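Local atomic coordinates of conserved protein (MTH177) (Methanothermobacter marburgensis, PDB entry 1TR8), a protein that forms a homodimer that probably binds the ribosome and its RNA and contacts nascent polypeptides as they emerge. Residues E70-Q75 / E81-A86. Numbering follows the deposited sequence.
Sequences ELVMNQ and EDATRA
Met73, present as selenomethionine, and Val72 converge on the methyl of Ala83, which points from helix 80-89 toward helix 66-76. Along the Met73 side chain, Met73 CB stays 4.6 Å from Ala83 CB, too far to touch, but the next carbon closes the gap: Met73 CG lies 3.6 Å from Ala83 CB. The chain then runs extended to Met73 SE, which has already passed the methyl at 4.9 Å from Ala83 CB. A turn at chi3 (-68°) sends CE back over its own helix, toward Glu70, and away from Ala83. Thus the flexible, unbranched residue meets Ala83 by its shaft rather than its tip, while its side chain also packs on Arg80 at the start of the same helix as Ala83. Both helices belong to the UBA domain, a compact bundle of three short helices, and this contact joins the first two, which are linked by a brief turn. Val72 supplies the other part of the seat for the alanine. Val72 CG1 stands anti to the backbone N (chi1 178°) and comes within 3.9 Å of Ala83 CB, whereas Val72 CG2 is turned aside, 5.2 Å from Ala83 CB. Beta-branching suits this buried place, because the two methyls spread from a stem held close to the backbone; the same side chain also meets Leu87, Leu94 and Leu101, bringing the third helix and the chain end into the core. Alanine suits the facing position because its short side chain lets the backbones come near, with Met73 CA and Ala83 CA only 5.9 Å apart. Both contacts are carbon on carbon, and no hydrogen bond crosses between 70-75 and 81-86. One turn further on, Ala86 also directs its methyl toward helix 66-76, but Ala86 CB stays 5.2 Å from Val72 CG1 and packs instead against Arg100 and Leu101.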
ATOM      1  N   GLU A  70      -3.517 -26.687  20.719  1.00 57.60           N
ATOM      2  CA  GLU A  70      -3.258 -27.858  21.571  1.00 58.92           C
ATOM      3  C   GLU A  70      -3.330 -29.164  20.790  1.00 58.34           C
ATOM      4  O   GLU A  70      -2.432 -29.990  20.880  1.00 57.47           O
ATOM      5  CB  GLU A  70      -4.262 -27.910  22.724  1.00 59.40           C
ATOM      6  CG  GLU A  70      -3.934 -26.939  23.841  1.00 62.42           C
ATOM      7  CD  GLU A  70      -5.049 -26.828  24.866  1.00 64.71           C
ATOM      8  OE1 GLU A  70      -5.890 -27.766  24.977  1.00 70.62           O
ATOM      9  OE2 GLU A  70      -5.079 -25.790  25.572  1.00 70.09           O
ATOM     10  N   LEU A  71      -4.390 -29.322  20.008  1.00 59.13           N
ATOM     11  CA  LEU A  71      -4.607 -30.541  19.214  1.00 59.99           C
ATOM     12  C   LEU A  71      -3.466 -30.791  18.227  1.00 60.12           C
ATOM     13  O   LEU A  71      -2.920 -31.897  18.127  1.00 58.78           O
ATOM     14  CB  LEU A  71      -5.933 -30.443  18.456  1.00 59.85           C
ATOM     15  CG  LEU A  71      -6.578 -31.750  17.985  1.00 62.10           C
ATOM     16  CD1 LEU A  71      -8.080 -31.619  18.029  1.00 64.82           C
ATOM     17  CD2 LEU A  71      -6.158 -32.126  16.597  1.00 66.27           C
ATOM     18  N   VAL A  72      -3.051 -29.728  17.551  1.00 60.37           N
ATOM     19  CA  VAL A  72      -1.963 -29.836  16.584  1.00 60.86           C
ATOM     20  C   VAL A  72      -0.625 -30.165  17.270  1.00 60.63           C
ATOM     21  O   VAL A  72       0.147 -30.975  16.777  1.00 59.65           O
ATOM     22  CB  VAL A  72      -1.814 -28.540  15.742  1.00 61.16           C
ATOM     23  CG1 VAL A  72      -0.647 -28.663  14.772  1.00 62.86           C
ATOM     24  CG2 VAL A  72      -3.083 -28.236  14.987  1.00 61.49           C
HETATM   25  N   MSE A  73      -0.358 -29.537  18.406  1.00 60.98           N
HETATM   26  CA  MSE A  73       0.858 -29.805  19.160  1.00 62.59           C
HETATM   27  C   MSE A  73       0.913 -31.269  19.608  1.00 61.76           C
HETATM   28  O   MSE A  73       1.951 -31.920  19.507  1.00 62.11           O
HETATM   29  CB  MSE A  73       0.904 -28.909  20.398  1.00 62.20           C
HETATM   30  CG  MSE A  73       1.065 -27.441  20.103  1.00 64.38           C
HETATM   31 SE   MSE A  73       1.077 -26.386  21.753  1.00 70.99          SE
HETATM   32  CE  MSE A  73      -0.613 -26.594  22.318  1.00 74.83           C
ATOM     33  N   ASN A  74      -0.192 -31.754  20.165  1.00 61.36           N
ATOM     34  CA  ASN A  74      -0.223 -33.072  20.782  1.00 61.87           C
ATOM     35  C   ASN A  74      -0.226 -34.189  19.742  1.00 61.04           C
ATOM     36  O   ASN A  74       0.198 -35.303  20.013  1.00 61.40           O
ATOM     37  CB  ASN A  74      -1.410 -33.191  21.754  1.00 61.91           C
ATOM     38  CG  ASN A  74      -1.175 -32.428  23.074  1.00 64.45           C
ATOM     39  OD1 ASN A  74      -0.179 -31.718  23.237  1.00 66.57           O
ATOM     40  ND2 ASN A  74      -2.085 -32.591  24.019  1.00 65.66           N
ATOM     41  N   GLN A  75      -0.706 -33.865  18.550  1.00 61.62           N
ATOM     42  CA  GLN A  75      -0.820 -34.819  17.455  1.00 61.37           C
ATOM     43  C   GLN A  75       0.449 -34.861  16.622  1.00 60.63           C
ATOM     44  O   GLN A  75       0.728 -35.859  15.976  1.00 62.87           O
ATOM     45  CB  GLN A  75      -1.978 -34.451  16.517  1.00 60.70           C
ATOM     46  CG  GLN A  75      -3.317 -35.106  16.858  1.00 62.17           C
ATOM     47  CD  GLN A  75      -3.177 -36.559  17.287  1.00 61.61           C
ATOM     48  OE1 GLN A  75      -2.738 -37.420  16.509  1.00 62.27           O
ATOM     49  NE2 GLN A  75      -3.551 -36.833  18.526  1.00 59.75           N
ATOM     50  N   GLU A  81       4.825 -22.483  19.066  1.00 58.65           N
ATOM     51  CA  GLU A  81       5.256 -21.611  17.983  1.00 59.51           C
ATOM     52  C   GLU A  81       4.969 -22.162  16.579  1.00 58.83           C
ATOM     53  O   GLU A  81       4.312 -21.515  15.766  1.00 59.09           O
ATOM     54  CB  GLU A  81       6.765 -21.371  18.140  1.00 59.83           C
ATOM     55  CG  GLU A  81       7.371 -20.503  17.060  1.00 62.96           C
ATOM     56  CD  GLU A  81       8.834 -20.192  17.298  1.00 64.59           C
ATOM     57  OE1 GLU A  81       9.567 -21.071  17.828  1.00 72.17           O
ATOM     58  OE2 GLU A  81       9.240 -19.057  16.957  1.00 67.53           O
ATOM     59  N   ASP A  82       5.468 -23.353  16.287  1.00 57.81           N
ATOM     60  CA  ASP A  82       5.216 -23.970  14.982  1.00 57.39           C
ATOM     61  C   ASP A  82       3.764 -24.337  14.752  1.00 56.96           C
ATOM     62  O   ASP A  82       3.267 -24.249  13.638  1.00 58.12           O
ATOM     63  CB  ASP A  82       6.073 -25.225  14.813  1.00 57.84           C
ATOM     64  CG  ASP A  82       7.544 -24.931  14.870  1.00 59.32           C
ATOM     65  OD1 ASP A  82       7.937 -23.760  14.661  1.00 60.81           O
ATOM     66  OD2 ASP A  82       8.382 -25.811  15.140  1.00 67.35           O
ATOM     67  N   ALA A  83       3.079 -24.817  15.781  1.00 56.85           N
ATOM     68  CA  ALA A  83       1.673 -25.196  15.619  1.00 56.57           C
ATOM     69  C   ALA A  83       0.876 -23.952  15.270  1.00 56.55           C
ATOM     70  O   ALA A  83       0.029 -23.949  14.384  1.00 56.30           O
ATOM     71  CB  ALA A  83       1.130 -25.869  16.894  1.00 55.28           C
ATOM     72  N   THR A  84       1.211 -22.862  15.942  1.00 56.76           N
ATOM     73  CA  THR A  84       0.497 -21.611  15.749  1.00 57.88           C
ATOM     74  C   THR A  84       0.764 -21.073  14.344  1.00 56.75           C
ATOM     75  O   THR A  84      -0.147 -20.719  13.603  1.00 57.57           O
ATOM     76  CB  THR A  84       0.936 -20.639  16.868  1.00 58.93           C
ATOM     77  OG1 THR A  84       0.464 -21.144  18.126  1.00 56.27           O
ATOM     78  CG2 THR A  84       0.275 -19.299  16.740  1.00 61.08           C
ATOM     79  N   ARG A  85       2.016 -21.106  13.932  1.00 57.51           N
ATOM     80  CA  ARG A  85       2.369 -20.711  12.564  1.00 57.97           C
ATOM     81  C   ARG A  85       1.760 -21.622  11.484  1.00 56.16           C
ATOM     82  O   ARG A  85       1.203 -21.163  10.502  1.00 56.68           O
ATOM     83  CB  ARG A  85       3.887 -20.659  12.407  1.00 58.04           C
ATOM     84  CG  ARG A  85       4.330 -20.286  10.991  1.00 61.07           C
ATOM     85  CD  ARG A  85       5.847 -20.071  10.835  1.00 64.66           C
ATOM     86  NE  ARG A  85       6.614 -21.079  11.566  1.00 69.40           N
ATOM     87  CZ  ARG A  85       7.531 -20.812  12.490  1.00 73.28           C
ATOM     88  NH1 ARG A  85       7.832 -19.564  12.810  1.00 74.74           N
ATOM     89  NH2 ARG A  85       8.163 -21.809  13.091  1.00 75.57           N
ATOM     90  N   ALA A  86       1.796 -22.925  11.692  1.00 55.58           N
ATOM     91  CA  ALA A  86       1.110 -23.847  10.792  1.00 55.69           C
ATOM     92  C   ALA A  86      -0.359 -23.494  10.563  1.00 54.67           C
ATOM     93  O   ALA A  86      -0.852 -23.532   9.434  1.00 54.53           O
ATOM     94  CB  ALA A  86       1.209 -25.262  11.321  1.00 56.30           C
TER